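Local coordinates for protein lipolytic enzyme, g-d-s-l (Clostridium thermocellum, PDB 2W1W) that belongs to the GDSL lipolytic enzymes and here comprises a family 6 carbohydrate-binding module, a beta-sandwich domain with a bound calcium ion, at residues A12-A17 / C30-H35; G39-W44 / R111-A116. One frame throughout, in Å; residues are numbered along the deposited sequence. Where two conformers were deposited one is given.

Interaction 1: A12-A17 / C30-H35; sequences AIIYNA and CYVNYH. With CA (calcium ion), chain C.
His-35 N donates to Asn-33 OD1 at 2.8 Å, from above the plane of the amide carbonyl, and so closes an Asx turn at the end of strand 31-33 in one of the two conformers of Asn-33. Beyond the turn, the imidazole of His-35 comes up obliquely to the peptide that joins Asn-16 to Ala-17, its CD2 3.6 Å from Asn-16 C. The backbone of Asn-33 takes part as well: its O sits 3.1 Å from Ala-17 CA. In this beta-sandwich, strand 13-15 borders the five-stranded sheet, whereas strand 31-33 pairs with strand 18-20 in a small sheet of its own, and what joins the two segments is van der Waals packing. In one of its two conformers, Val-32 has CG1 anti to the backbone N (chi1 -179°), which brings that methyl to 3.7 Å from Ala-17 CB; Ile-14 CG2 lies a little farther from the same methyl. The CB of Tyr-34 points away from segment 12-17, and its OH is hydrogen-bonded to Ala-112 O. At the start of segment 30-35, Cys-30 O binds the calcium ion at 2.2 Å, with a water, Thr-27 O and Asp-124 OD1 among the other ligands.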
ATOM      1  N   ALA A  12      -5.293  -2.651  -8.536  1.00 13.22           N
ATOM      2  CA  ALA A  12      -3.912  -2.188  -8.531  1.00 13.73           C
ATOM      3  C   ALA A  12      -3.156  -2.562  -9.812  1.00 12.60           C
ATOM      4  O   ALA A  12      -3.504  -3.488 -10.513  1.00 14.68           O
ATOM      5  CB  ALA A  12      -3.162  -2.727  -7.296  1.00 14.78           C
ATOM      6  N   ILE A  13      -2.143  -1.783 -10.106  1.00 11.70           N
ATOM      7  CA  ILE A  13      -1.106  -2.108 -11.106  1.00 11.94           C
ATOM      8  C   ILE A  13       0.075  -2.627 -10.319  1.00 12.30           C
ATOM      9  O   ILE A  13       0.524  -1.977  -9.382  1.00 13.38           O
ATOM     10  CB  ILE A  13      -0.705  -0.870 -11.923  1.00 13.20           C
ATOM     11  CG1 ILE A  13      -1.905  -0.418 -12.730  1.00 16.17           C
ATOM     12  CG2 ILE A  13       0.482  -1.190 -12.822  1.00 15.77           C
ATOM     13  CD1 ILE A  13      -1.735   0.934 -13.431  1.00 20.62           C
ATOM     14  N   ILE A  14       0.553  -3.802 -10.671  1.00 12.86           N
ATOM     15  CA  ILE A  14       1.576  -4.468  -9.883  1.00 14.10           C
ATOM     16  C   ILE A  14       2.764  -4.922 -10.724  1.00 15.20           C
ATOM     17  O   ILE A  14       2.725  -5.006 -11.939  1.00 17.48           O
ATOM     18  CB  ILE A  14       0.983  -5.624  -9.041  1.00 13.92           C
ATOM     19  CG1 ILE A  14       0.479  -6.764  -9.915  1.00 14.67           C
ATOM     20  CG2 ILE A  14      -0.196  -5.148  -8.139  1.00 15.90           C
ATOM     21  CD1 ILE A  14      -0.239  -7.796  -9.095  1.00 16.96           C
ATOM     22  N   TYR A  15       3.852  -5.119 -10.005  1.00 16.83           N
ATOM     23  CA  TYR A  15       5.133  -5.572 -10.557  1.00 17.36           C
ATOM     24  C   TYR A  15       5.783  -6.477  -9.536  1.00 18.13           C
ATOM     25  O   TYR A  15       5.914  -6.124  -8.376  1.00 16.91           O
ATOM     26  CB  TYR A  15       6.038  -4.375 -10.886  1.00 18.26           C
ATOM     27  CG  TYR A  15       7.487  -4.760 -11.180  1.00 20.49           C
ATOM     28  CD1 TYR A  15       7.839  -5.314 -12.369  1.00 23.33           C
ATOM     29  CD2 TYR A  15       8.484  -4.493 -10.259  1.00 24.02           C
ATOM     30  CE1 TYR A  15       9.154  -5.670 -12.622  1.00 23.75           C
ATOM     31  CE2 TYR A  15       9.808  -4.847 -10.489  1.00 25.14           C
ATOM     32  CZ  TYR A  15      10.138  -5.405 -11.678  1.00 25.42           C
ATOM     33  OH  TYR A  15      11.468  -5.728 -11.879  1.00 29.51           O
ATOM     34  N   ASN A  16       6.199  -7.655  -9.987  1.00 18.60           N
ATOM     35  CA  ASN A  16       6.824  -8.654  -9.129  0.50 18.83           C
ATOM     36  C   ASN A  16       6.051  -8.835  -7.825  1.00 18.15           C
ATOM     37  O   ASN A  16       6.575  -8.897  -6.702  1.00 18.83           O
ATOM     38  CB  ASN A  16       8.290  -8.296  -8.882  0.50 19.03           C
ATOM     39  CG  ASN A  16       9.197  -8.662 -10.062  0.50 20.31           C
ATOM     40  OD1 ASN A  16       8.780  -9.327 -11.021  0.50 21.39           O
ATOM     41  ND2 ASN A  16      10.459  -8.242  -9.984  0.50 22.23           N
ATOM     42  N   ALA A  17       4.767  -8.914  -8.014  1.00 17.81           N
ATOM     43  CA  ALA A  17       3.774  -9.105  -6.970  1.00 16.92           C
ATOM     44  C   ALA A  17       2.557  -9.738  -7.614  1.00 16.33           C
ATOM     45  O   ALA A  17       2.368  -9.609  -8.821  1.00 16.28           O
ATOM     46  CB  ALA A  17       3.398  -7.725  -6.295  1.00 16.17           C
ATOM     47  N   CYS A  30      -9.497  -9.510  -3.019  1.00 16.72           N
ATOM     48  CA  CYS A  30      -8.156 -10.023  -2.891  1.00 15.45           C
ATOM     49  C   CYS A  30      -7.274  -9.020  -2.148  1.00 13.90           C
ATOM     50  O   CYS A  30      -7.699  -7.919  -1.770  1.00 15.07           O
ATOM     51  CB  CYS A  30      -7.571 -10.299  -4.273  1.00 15.72           C
ATOM     52  SG  CYS A  30      -7.132  -8.839  -5.219  1.00 16.08           S
ATOM     53  N   TYR A  31      -6.060  -9.463  -1.957  1.00 14.63           N
ATOM     54  CA  TYR A  31      -4.925  -8.644  -1.521  1.00 13.47           C
ATOM     55  C   TYR A  31      -3.759  -8.876  -2.441  1.00 13.98           C
ATOM     56  O   TYR A  31      -3.819  -9.766  -3.290  1.00 15.42           O
ATOM     57  CB  TYR A  31      -4.560  -8.933  -0.043  1.00 14.53           C
ATOM     58  CG  TYR A  31      -4.130 -10.362   0.220  1.00 13.24           C
ATOM     59  CD1 TYR A  31      -2.827 -10.757   0.077  1.00 14.41           C
ATOM     60  CD2 TYR A  31      -5.069 -11.314   0.590  1.00 16.08           C
ATOM     61  CE1 TYR A  31      -2.446 -12.095   0.311  1.00 15.60           C
ATOM     62  CE2 TYR A  31      -4.710 -12.617   0.843  1.00 16.01           C
ATOM     63  CZ  TYR A  31      -3.403 -13.007   0.690  1.00 16.96           C
ATOM     64  OH  TYR A  31      -3.064 -14.324   0.929  1.00 19.39           O
ATOM     65  N   VAL A  32      -2.714  -8.089  -2.264  1.00 12.71           N
ATOM     66  CA  VAL A  32      -1.466  -8.197  -3.021  0.50 13.42           C
ATOM     67  C   VAL A  32      -0.352  -8.768  -2.161  1.00 14.27           C
ATOM     68  O   VAL A  32      -0.172  -8.359  -1.016  1.00 14.91           O
ATOM     69  CB  VAL A  32      -0.975  -6.823  -3.530  0.50 13.01           C
ATOM     70  CG1 VAL A  32       0.333  -6.988  -4.345  0.50 12.29           C
ATOM     71  CG2 VAL A  32      -2.084  -6.081  -4.315  0.50 13.32           C
ATOM     72  N   ASN A  33       0.395  -9.696  -2.769  1.00 16.20           N
ATOM     73  CA  ASN A  33       1.573 -10.333  -2.200  0.75 16.62           C
ATOM     74  C   ASN A  33       2.822 -10.039  -3.007  1.00 18.20           C
ATOM     75  O   ASN A  33       2.813 -10.199  -4.214  1.00 19.06           O
ATOM     76  CB  ASN A  33       1.325 -11.817  -2.176  0.75 17.07           C
ATOM     77  CG  ASN A  33       2.561 -12.598  -1.772  0.75 16.15           C
ATOM     78  OD1 ASN A  33       3.480 -12.877  -2.582  0.75 21.27           O
ATOM     79  ND2 ASN A  33       2.603 -12.930  -0.534  0.75 18.22           N
ATOM     80  N   TYR A  34       3.885  -9.656  -2.333  1.00 17.70           N
ATOM     81  CA  TYR A  34       5.175  -9.240  -2.928  1.00 20.57           C
ATOM     82  C   TYR A  34       6.247 -10.319  -3.232  1.00 23.66           C
ATOM     83  O   TYR A  34       7.416  -9.988  -3.582  1.00 26.48           O
ATOM     84  CB  TYR A  34       5.834  -8.194  -2.047  1.00 19.21           C
ATOM     85  CG  TYR A  34       5.231  -6.811  -2.143  1.00 17.58           C
ATOM     86  CD1 TYR A  34       4.059  -6.486  -1.450  1.00 14.43           C
ATOM     87  CD2 TYR A  34       5.856  -5.831  -2.860  1.00 17.34           C
ATOM     88  CE1 TYR A  34       3.517  -5.215  -1.498  1.00 14.95           C
ATOM     89  CE2 TYR A  34       5.329  -4.555  -2.928  1.00 15.54           C
ATOM     90  CZ  TYR A  34       4.156  -4.259  -2.252  1.00 13.09           C
ATOM     91  OH  TYR A  34       3.652  -2.986  -2.296  1.00 13.58           O
ATOM     92  N   HIS A  35       5.934 -11.582  -3.082  1.00 26.67           N
ATOM     93  CA  HIS A  35       6.851 -12.590  -3.692  1.00 28.39           C
ATOM     94  C   HIS A  35       8.134 -12.851  -2.918  1.00 27.91           C
ATOM     95  O   HIS A  35       9.090 -13.397  -3.438  1.00 29.94           O
ATOM     96  CB  HIS A  35       7.281 -12.152  -5.087  1.00 29.76           C
ATOM     97  CG  HIS A  35       6.525 -12.805  -6.200  1.00 33.23           C
ATOM     98  ND1 HIS A  35       5.850 -13.996  -6.054  1.00 37.48           N
ATOM     99  CD2 HIS A  35       6.389 -12.453  -7.499  1.00 36.36           C
ATOM    100  CE1 HIS A  35       5.304 -14.335  -7.210  1.00 38.23           C
ATOM    101  NE2 HIS A  35       5.615 -13.413  -8.104  1.00 38.02           N
TER
HETATM  102 CA    CA C1132      -8.422  -6.149  -0.656  1.00 24.56          CA
HETATM  103  O   HOH W   1      -9.321  -4.650  -1.914  1.00 21.22           O

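Interaction 2: G39-W44 / R111-A116; sequences GGYIEW and RATAIA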
ATOM      1  N   GLY A  39      11.947  -5.329  -4.559  1.00 16.14           N
ATOM      2  CA  GLY A  39      11.711  -4.596  -5.802  1.00 16.15           C
ATOM      3  C   GLY A  39      10.312  -4.537  -6.367  1.00 15.97           C
ATOM      4  O   GLY A  39      10.024  -3.712  -7.242  1.00 17.35           O
ATOM      5  N   GLY A  40       9.468  -5.437  -5.905  1.00 15.28           N
ATOM      6  CA  GLY A  40       8.065  -5.436  -6.361  1.00 15.20           C
ATOM      7  C   GLY A  40       7.354  -4.179  -5.928  1.00 14.26           C
ATOM      8  O   GLY A  40       7.781  -3.491  -5.012  1.00 14.09           O
ATOM      9  N   TYR A  41       6.267  -3.878  -6.620  1.00 14.43           N
ATOM     10  CA  TYR A  41       5.444  -2.713  -6.230  1.00 13.33           C
ATOM     11  C   TYR A  41       4.001  -2.895  -6.582  1.00 12.73           C
ATOM     12  O   TYR A  41       3.605  -3.747  -7.401  1.00 13.13           O
ATOM     13  CB  TYR A  41       5.979  -1.405  -6.872  1.00 14.17           C
ATOM     14  CG  TYR A  41       5.902  -1.263  -8.393  1.00 15.40           C
ATOM     15  CD1 TYR A  41       4.691  -1.078  -9.035  1.00 15.24           C
ATOM     16  CD2 TYR A  41       7.060  -1.259  -9.178  1.00 19.03           C
ATOM     17  CE1 TYR A  41       4.616  -0.910 -10.411  1.00 19.54           C
ATOM     18  CE2 TYR A  41       6.992  -1.094 -10.574  1.00 20.26           C
ATOM     19  CZ  TYR A  41       5.761  -0.933 -11.172  1.00 21.53           C
ATOM     20  OH  TYR A  41       5.620  -0.762 -12.544  1.00 24.28           O
ATOM     21  N   ILE A  42       3.248  -2.039  -5.930  1.00 11.92           N
ATOM     22  CA  ILE A  42       1.837  -1.839  -6.222  0.50 11.75           C
ATOM     23  C   ILE A  42       1.613  -0.344  -6.428  1.00 11.40           C
ATOM     24  O   ILE A  42       2.259   0.482  -5.817  1.00 10.51           O
ATOM     25  CB  ILE A  42       0.931  -2.396  -5.113  0.50 11.38           C
ATOM     26  CG1 ILE A  42       1.068  -1.554  -3.826  0.50 10.17           C
ATOM     27  CG2 ILE A  42       1.256  -3.872  -4.876  0.50 13.80           C
ATOM     28  CD1 ILE A  42       0.313  -2.089  -2.617  0.50 12.06           C
ATOM     29  N   GLU A  43       0.712  -0.027  -7.323  1.00 11.31           N
ATOM     30  CA  GLU A  43       0.407   1.370  -7.588  1.00 12.07           C
ATOM     31  C   GLU A  43      -1.018   1.578  -8.050  1.00 11.72           C
ATOM     32  O   GLU A  43      -1.645   0.686  -8.627  1.00 12.66           O
ATOM     33  CB  GLU A  43       1.414   1.969  -8.544  1.00 14.60           C
ATOM     34  CG  GLU A  43       1.229   1.671  -9.920  1.00 17.96           C
ATOM     35  CD  GLU A  43       2.185   2.449 -10.832  1.00 21.45           C
ATOM     36  OE1 GLU A  43       3.247   2.954 -10.398  1.00 18.92           O
ATOM     37  OE2 GLU A  43       1.855   2.531 -12.039  1.00 25.20           O
ATOM     38  N   TRP A  44      -1.540   2.747  -7.700  1.00 10.81           N
ATOM     39  CA  TRP A  44      -2.858   3.149  -8.135  1.00 10.51           C
ATOM     40  C   TRP A  44      -2.813   4.556  -8.688  1.00 10.54           C
ATOM     41  O   TRP A  44      -1.963   5.361  -8.368  1.00 10.48           O
ATOM     42  CB  TRP A  44      -3.860   3.167  -6.965  1.00 10.96           C
ATOM     43  CG  TRP A  44      -4.227   1.840  -6.353  1.00 10.69           C
ATOM     44  CD1 TRP A  44      -5.296   1.049  -6.695  1.00 10.19           C
ATOM     45  CD2 TRP A  44      -3.585   1.183  -5.242  1.00 11.38           C
ATOM     46  NE1 TRP A  44      -5.331  -0.050  -5.892  1.00 11.65           N
ATOM     47  CE2 TRP A  44      -4.315   0.013  -4.981  1.00 12.71           C
ATOM     48  CE3 TRP A  44      -2.457   1.449  -4.467  1.00 12.35           C
ATOM     49  CZ2 TRP A  44      -3.983  -0.861  -3.938  1.00 12.79           C
ATOM     50  CZ3 TRP A  44      -2.137   0.582  -3.455  1.00 12.98           C
ATOM     51  CH2 TRP A  44      -2.875  -0.550  -3.206  1.00 12.60           C
ATOM     52  N   ARG A 111       2.655   4.789  -5.519  1.00  9.94           N
ATOM     53  CA  ARG A 111       3.332   3.484  -5.613  1.00 10.55           C
ATOM     54  C   ARG A 111       3.976   3.164  -4.281  1.00  9.84           C
ATOM     55  O   ARG A 111       4.522   4.036  -3.624  1.00 10.38           O
ATOM     56  CB  ARG A 111       4.400   3.496  -6.710  1.00 11.77           C
ATOM     57  CG  ARG A 111       5.105   2.156  -6.891  1.00 11.10           C
ATOM     58  CD  ARG A 111       6.278   2.224  -7.884  1.00 12.39           C
ATOM     59  NE  ARG A 111       5.799   2.456  -9.239  1.00 14.70           N
ATOM     60  CZ  ARG A 111       6.560   2.430 -10.321  1.00 16.44           C
ATOM     61  NH1 ARG A 111       7.864   2.221 -10.223  1.00 19.10           N
ATOM     62  NH2 ARG A 111       6.008   2.627 -11.510  1.00 18.55           N
ATOM     63  N   ALA A 112       3.873   1.897  -3.894  1.00  9.61           N
ATOM     64  CA  ALA A 112       4.596   1.326  -2.718  1.00  9.45           C
ATOM     65  C   ALA A 112       5.489   0.206  -3.185  1.00  9.78           C
ATOM     66  O   ALA A 112       4.992  -0.813  -3.685  1.00 10.09           O
ATOM     67  CB  ALA A 112       3.589   0.790  -1.674  1.00 10.04           C
ATOM     68  N   THR A 113       6.801   0.398  -3.019  1.00 10.17           N
ATOM     69  CA  THR A 113       7.839  -0.518  -3.557  1.00 10.70           C
ATOM     70  C   THR A 113       8.598  -1.176  -2.408  1.00 11.03           C
ATOM     71  O   THR A 113       9.063  -0.532  -1.500  1.00 10.46           O
ATOM     72  CB  THR A 113       8.842   0.253  -4.431  1.00 10.85           C
ATOM     73  OG1 THR A 113       8.149   0.938  -5.506  1.00 11.61           O
ATOM     74  CG2 THR A 113       9.913  -0.671  -5.021  1.00 12.10           C
ATOM     75  N   ALA A 114       8.736  -2.482  -2.490  1.00 11.96           N
ATOM     76  CA  ALA A 114       9.543  -3.253  -1.522  1.00 11.95           C
ATOM     77  C   ALA A 114      11.013  -2.895  -1.633  1.00 12.50           C
ATOM     78  O   ALA A 114      11.604  -2.997  -2.700  1.00 14.63           O
ATOM     79  CB  ALA A 114       9.332  -4.776  -1.767  1.00 12.35           C
ATOM     80  N   ILE A 115      11.598  -2.497  -0.502  1.00 12.72           N
ATOM     81  CA  ILE A 115      13.015  -2.139  -0.469  1.00 13.14           C
ATOM     82  C   ILE A 115      13.908  -3.129   0.305  1.00 13.80           C
ATOM     83  O   ILE A 115      15.150  -3.040   0.249  1.00 14.99           O
ATOM     84  CB  ILE A 115      13.247  -0.703   0.021  1.00 13.33           C
ATOM     85  CG1 ILE A 115      12.789  -0.523   1.471  1.00 14.94           C
ATOM     86  CG2 ILE A 115      12.556   0.306  -0.949  1.00 14.60           C
ATOM     87  CD1 ILE A 115      13.165   0.851   2.029  1.00 16.52           C
ATOM     88  N   ALA A 116      13.266  -4.037   1.021  1.00 13.07           N
ATOM     89  CA  ALA A 116      13.985  -5.033   1.844  1.00 12.69           C
ATOM     90  C   ALA A 116      13.906  -6.376   1.186  1.00 13.00           C
ATOM     91  O   ALA A 116      13.049  -6.662   0.338  1.00 12.94           O
ATOM     92  CB  ALA A 116      13.454  -5.082   3.238  1.00 14.38           C
TER
HETATM   93  O   HOH W   2       3.586   3.068 -13.741  1.00 31.24           O
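Two neighbouring antiparallel strands of the five-stranded sheet meet here, 41-48 and 106-114, in the beta-sandwich of a family 6 carbohydrate-binding module. Their portions 41-44 and 111-114 run at 179° to each other. Ile-42 and Ala-112 form a hydrogen-bonded pair, with Ala-112 N to Ile-42 O at 2.9 Å and Ile-42 N to Ala-112 O at 3.1 Å. The non-hydrogen-bonded pairs Tyr-41 with Thr-113 and Glu-43 with Arg-111 lie to either side of it. Beyond the strand start the ladder carries on through Ala-114 N to Gly-40 O, and Gly-39, with a positive phi, donates its N to Ala-114 O.

The two faces of the sheet differ. Ile-42 and Ala-112 pack inward, Ile-42 CG1 (in one of its two conformers) against Ala-112 CB at 4.1 Å, and Ile-42 also touches Val-123 of the other sheet. On the reverse face, Arg-111 sets off extended and bends at chi3 (-68°), a turn that lays its guanidinium flat on the Tyr-41 ring. The planes differ by only 4°, and Arg-111 CZ stands 3.6 Å from the centroid of the Tyr-41 ring in a cation-pi stack, with Arg-111 CD making a CH-pi contact over the same face. The guanidinium edge is used by Glu-43: Glu-43 OE1 accepts from Arg-111 NE at 2.8 Å and from Arg-111 NH2 at 3.0 Å, a side-on salt bridge in which both donors converge on one oxygen from the same face of the carboxylate. A water close to Glu-43 OE2 also accepts weakly from Arg-111 NH2. Thr-113 OG1 lies by Tyr-41 CB.

With one face on an aromatic ring and its edge on a carboxylate, the guanidinium is restrained in tilt and rotation alike, and its positive charge would be expected to favour ionised Glu-43.

Overall arrangement
Interaction 1 fastens the edge of the five-stranded sheet to the small sheet beside the calcium site, while interaction 2 lies inside the larger sheet. They share a border: strand 13-15 pairs with strand 41-48 through Ile-13 O to Glu-43 N and Tyr-15 O to Tyr-41 N, both probable hydrogen bonds. Both are partly buried, and Val-32 and Tyr-34 pack on Ile-42, continuing the inner side of interaction 2 into interaction 1. Their chemistry differs. The contact of 12-17 with 30-35 relies on methyls, a histidine ring and backbone atoms in van der Waals contact, whereas 39-44 with 111-116 combines a backbone ladder with a charged, aromatic cluster on the outward face, where the Tyr-15 ring meets that of Tyr-41.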